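Local structure of type II secretion pathway related protein (Escherichia coli, 3SOL) at residues S71-E74 with Y75-C78; D61-Y64 with V65-R69. The protein is the pilotin of the type II secretion system, a lipoprotein-family protein that probably guides the secretin to the outer membrane. All coordinates share one frame; numbering follows the deposited sequence.

Interaction 1: S71-E74 with Y75-C78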
loop_
_atom_site.group_PDB
_atom_site.type_symbol
_atom_site.label_atom_id
_atom_site.label_comp_id
_atom_site.label_asym_id
_atom_site.label_seq_id
_atom_site.Cartn_x
_atom_site.Cartn_y
_atom_site.Cartn_z
ATOM N N SER A 71 13.498 1.925 12.693
ATOM C CA SER A 71 14.906 2.340 12.612
ATOM C C SER A 71 15.726 1.687 11.480
ATOM O O SER A 71 16.899 2.018 11.308
ATOM C CB SER A 71 15.615 2.077 13.946
ATOM O OG SER A 71 15.755 0.684 14.134
ATOM N N THR A 72 15.132 0.781 10.707
ATOM C CA THR A 72 15.763 0.312 9.472
ATOM C C THR A 72 16.196 1.519 8.628
ATOM O O THR A 72 15.448 2.489 8.483
ATOM C CB THR A 72 14.811 -0.568 8.651
ATOM O OG1 THR A 72 14.317 -1.630 9.478
ATOM C CG2 THR A 72 15.496 -1.133 7.422
ATOM N N PRO A 73 17.407 1.481 8.074
ATOM C CA PRO A 73 17.801 2.561 7.165
ATOM C C PRO A 73 16.785 2.807 6.074
ATOM O O PRO A 73 16.214 1.862 5.518
ATOM C CB PRO A 73 19.129 2.062 6.589
ATOM C CG PRO A 73 19.692 1.259 7.690
ATOM C CD PRO A 73 18.522 0.555 8.333
ATOM N N GLU A 74 16.531 4.081 5.778
ATOM C CA GLU A 74 15.483 4.409 4.825
ATOM C C GLU A 74 15.737 3.760 3.453
ATOM O O GLU A 74 14.802 3.290 2.814
ATOM C CB GLU A 74 15.361 5.924 4.674
ATOM C CG GLU A 74 14.914 6.651 5.921
ATOM C CD GLU A 74 13.542 6.196 6.373
ATOM O OE1 GLU A 74 12.641 6.217 5.523
ATOM O OE2 GLU A 74 13.404 5.807 7.555
ATOM N N TYR A 75 16.989 3.720 2.996
ATOM C CA TYR A 75 17.260 3.176 1.666
ATOM C C TYR A 75 16.917 1.676 1.627
ATOM O O TYR A 75 16.499 1.174 0.580
ATOM C CB TYR A 75 18.698 3.448 1.190
ATOM C CG TYR A 75 19.729 2.448 1.654
ATOM C CD1 TYR A 75 20.079 1.348 0.846
ATOM C CD2 TYR A 75 20.362 2.588 2.870
ATOM C CE1 TYR A 75 21.017 0.401 1.262
ATOM C CE2 TYR A 75 21.321 1.631 3.304
ATOM C CZ TYR A 75 21.626 0.539 2.483
ATOM O OH TYR A 75 22.562 -0.370 2.899
ATOM N N ILE A 76 17.072 0.971 2.752
ATOM C CA ILE A 76 16.730 -0.460 2.800
ATOM C C ILE A 76 15.224 -0.650 2.758
ATOM O O ILE A 76 14.716 -1.567 2.087
ATOM C CB ILE A 76 17.365 -1.144 4.041
ATOM C CG1 ILE A 76 18.867 -1.236 3.805
ATOM C CG2 ILE A 76 16.792 -2.578 4.287
ATOM C CD1 ILE A 76 19.697 -1.687 5.004
ATOM N N LYS A 77 14.493 0.239 3.441
ATOM C CA LYS A 77 13.019 0.242 3.346
ATOM C C LYS A 77 12.596 0.347 1.890
ATOM O O LYS A 77 11.742 -0.430 1.425
ATOM C CB LYS A 77 12.401 1.407 4.120
ATOM C CG LYS A 77 12.615 1.352 5.624
ATOM C CD LYS A 77 11.955 2.530 6.319
ATOM C CE LYS A 77 12.240 2.545 7.801
ATOM N NZ LYS A 77 11.772 3.818 8.457
ATOM N N CYS A 78 13.184 1.317 1.187
ATOM C CA CYS A 78 12.897 1.516 -0.242
ATOM C C CYS A 78 13.189 0.255 -1.054
ATOM O O CYS A 78 12.366 -0.175 -1.874
ATOM C CB CYS A 78 13.691 2.683 -0.794
ATOM S SG CYS A 78 13.233 4.295 -0.101
#

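Interaction 2: D61-Y64 with V65-R69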
loop_
_atom_site.group_PDB
_atom_site.type_symbol
_atom_site.label_atom_id
_atom_site.label_comp_id
_atom_site.label_asym_id
_atom_site.label_seq_id
_atom_site.Cartn_x
_atom_site.Cartn_y
_atom_site.Cartn_z
ATOM N N ASP A 61 -2.875 4.648 7.114
ATOM C CA ASP A 61 -2.325 5.846 7.774
ATOM C C ASP A 61 -1.564 5.480 9.042
ATOM O O ASP A 61 -0.473 5.988 9.297
ATOM C CB ASP A 61 -3.432 6.846 8.142
ATOM C CG ASP A 61 -4.051 7.539 6.925
ATOM O OD1 ASP A 61 -3.481 7.462 5.812
ATOM O OD2 ASP A 61 -5.116 8.176 7.099
ATOM N N ASP A 62 -2.153 4.594 9.839
ATOM C CA ASP A 62 -1.557 4.183 11.109
ATOM C C ASP A 62 -0.303 3.343 10.901
ATOM O O ASP A 62 0.693 3.518 11.609
ATOM C CB ASP A 62 -2.572 3.394 11.923
ATOM C CG ASP A 62 -3.716 4.254 12.436
ATOM O OD1 ASP A 62 -3.565 5.496 12.550
ATOM O OD2 ASP A 62 -4.771 3.671 12.737
ATOM N N ILE A 63 -0.349 2.442 9.919
ATOM C CA ILE A 63 0.810 1.647 9.544
ATOM C C ILE A 63 1.922 2.547 9.027
ATOM O O ILE A 63 3.089 2.356 9.362
ATOM C CB ILE A 63 0.467 0.589 8.475
ATOM C CG1 ILE A 63 -0.483 -0.470 9.059
ATOM C CG2 ILE A 63 1.740 -0.080 7.962
ATOM C CD1 ILE A 63 -1.156 -1.337 8.023
ATOM N N TYR A 64 1.561 3.543 8.225
ATOM C CA TYR A 64 2.564 4.425 7.656
ATOM C C TYR A 64 3.395 5.108 8.741
ATOM O O TYR A 64 4.624 5.201 8.632
ATOM C CB TYR A 64 1.889 5.469 6.788
ATOM C CG TYR A 64 2.852 6.389 6.064
ATOM C CD1 TYR A 64 3.476 5.982 4.894
ATOM C CD2 TYR A 64 3.120 7.667 6.545
ATOM C CE1 TYR A 64 4.340 6.825 4.210
ATOM C CE2 TYR A 64 3.987 8.515 5.868
ATOM C CZ TYR A 64 4.590 8.078 4.697
ATOM O OH TYR A 64 5.452 8.892 4.012
ATOM N N VAL A 65 2.724 5.583 9.782
ATOM C CA VAL A 65 3.416 6.202 10.903
ATOM C C VAL A 65 4.408 5.229 11.536
ATOM O O VAL A 65 5.556 5.598 11.811
ATOM C CB VAL A 65 2.438 6.695 11.951
ATOM C CG1 VAL A 65 3.189 7.118 13.218
ATOM C CG2 VAL A 65 1.604 7.834 11.377
ATOM N N ARG A 66 3.984 3.989 11.739
ATOM C CA ARG A 66 4.882 2.980 12.285
ATOM C C ARG A 66 6.075 2.751 11.363
ATOM O O ARG A 66 7.200 2.626 11.846
ATOM C CB ARG A 66 4.155 1.658 12.568
ATOM C CG ARG A 66 3.025 1.803 13.560
ATOM C CD ARG A 66 2.708 0.501 14.274
ATOM N NE ARG A 66 2.202 -0.554 13.392
ATOM C CZ ARG A 66 0.920 -0.729 13.047
ATOM N NH1 ARG A 66 -0.038 0.100 13.469
ATOM N NH2 ARG A 66 0.591 -1.748 12.252
ATOM N N LEU A 67 5.840 2.728 10.043
ATOM C CA LEU A 67 6.919 2.509 9.077
ATOM C C LEU A 67 7.933 3.644 9.112
ATOM O O LEU A 67 9.130 3.378 9.055
ATOM C CB LEU A 67 6.385 2.345 7.648
ATOM C CG LEU A 67 5.488 1.134 7.360
ATOM C CD1 LEU A 67 4.909 1.223 5.941
ATOM C CD2 LEU A 67 6.273 -0.157 7.553
ATOM N N THR A 68 7.475 4.893 9.214
ATOM C CA THR A 68 8.408 6.029 9.272
ATOM C C THR A 68 9.293 5.965 10.524
ATOM O O THR A 68 10.466 6.318 10.466
ATOM C CB THR A 68 7.712 7.413 9.183
ATOM O OG1 THR A 68 6.929 7.663 10.366
ATOM C CG2 THR A 68 6.821 7.475 7.960
ATOM N N ARG A 69 8.740 5.482 11.633
ATOM C CA ARG A 69 9.459 5.401 12.895
ATOM C C ARG A 69 10.417 4.221 13.002
ATOM O O ARG A 69 11.287 4.229 13.858
ATOM C CB ARG A 69 8.479 5.275 14.045
ATOM C CG ARG A 69 7.585 6.441 14.262
ATOM C CD ARG A 69 6.619 6.073 15.368
ATOM N NE ARG A 69 5.631 7.105 15.605
ATOM C CZ ARG A 69 5.849 8.221 16.297
ATOM N NH1 ARG A 69 7.041 8.474 16.840
ATOM N NH2 ARG A 69 4.857 9.090 16.451
#

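Interaction 1: S71-E74 with Y75-C78
Lys-77 and Glu-74 both set out with CG anti to their carbonyl carbons, but then they part ways: the lysine runs fully extended, chi2 to chi4 all near 180°, while the glutamate bends at chi2 (-61°) and folds back toward the lysine's end. Their charged groups meet in a salt bridge, Lys-77 NZ to Glu-74 OE2 at 2.7 Å, with the ammonium on the syn side of the carboxylate and 26° out of its plane. Tyr-19 of helix 5-23 takes part at both charges, its OH bonding to Glu-74 OE1 and to Lys-77 NZ, while the carbonyls of Leu-67 and Asp-70 also bond to NZ. Four oxygens surround the ammonium of this buried lysine, one more than it has N-H groups, a setting that probably keeps it protonated. On its way the lysine chain slides past the loop, with CE 3.3 Å from Thr-72 O.

The Thr-72 methyl, CG2, lies at about a right angle across Ile-76 and meets its CG2 at 3.7 Å; Thr-72 OG1 is bonded to Asp-70 OD1. Pro-73 lies alongside Ile-76, its CG 4.0 Å from the isoleucine CD1, and its CB comes up obliquely to the ring of Tyr-75. One face of that ring is lined near the rim by Ile-76 CG1.

Pro-73 O receives Lys-77 N in a bond of 3.1 Å, and Ile-76 N in a weak one. The next carbonyl, Glu-74 O, takes Cys-78 N at 3.0 Å. Cys-78 itself is tied by a disulfide to Cys-24. This is the N-terminal start of helix 74-84, with proline at the N-cap position and an i to i+3 salt bridge along the first turn, in an all-helical pilotin domain of the PulS/OutS family.

Interaction 2: D61-Y64 with V65-R69
Thr-68 lays its CG2 methyl over one face of the Tyr-64 ring, 4.0 Å from the centroid and 25° off the normal: a CH-pi contact between residues four apart on one alpha-helix, the C-terminal half of helix 53-69. The methyl sits toward the rim, nearest to Tyr-64 CE2 at 3.7 Å. Helix 5-23 adds Arg-18, in a cation-pi contact with the same ring, and Tyr-19, whose ring meets it with the planes at about 55°. Arg-66 presents the second flat group, and one face of its guanidinium lies over Ile-63 CA. A bend at chi3 (-65°) turns the arginine back along the helix, bringing NH2 to 3.6 Å from Ile-63 CG1.

Ile-63 and Leu-67 lie side by side pointing the same way, CG2 against CD1, one turn apart. Ile-63 also packs on Ala-11, Ser-12 and Ser-15 of helix 5-23. From that same helix come Met-22, which touches Tyr-64, and Arg-23, whose NE bonds to the tyrosine OH.

The i to i+4 backbone ladder under these side chains is firm at Leu-67 N to Ile-63 O and Thr-68 N to Tyr-64 O, both 2.9 Å, whereas Arg-66 N to Asp-62 O is weak. A serine in place of Thr-68 would remove the methyl and would probably leave the Tyr-64 ring without its CH-pi partner on that face, opening a gap there. At the end of the helix Val-65 O accepts twice from the same face of its plane, from Arg-69 N at 3.2 Å and from Thr-68 OG1 at 2.9 Å.

In the fold
After helix 5-23, which supplies Tyr-19 to both sites, and helix 32-45, the chain enters helix 53-69 and makes interaction 2 in its last turns. Interaction 1 follows at once, spanning the short loop and the start of helix 74-84. The two run in series, neither nesting nor crossing, and each is a local turn of chain. Their centres lie about 13 Å apart, yet they touch: Lys-77, reaching back to Leu-67, straps the beginning of helix 74-84 to the end of helix 53-69. Helix 5-23 joins both, through its packing against residues 61-64 and the disulfide from Cys-24, just past the end of that helix, to Cys-78.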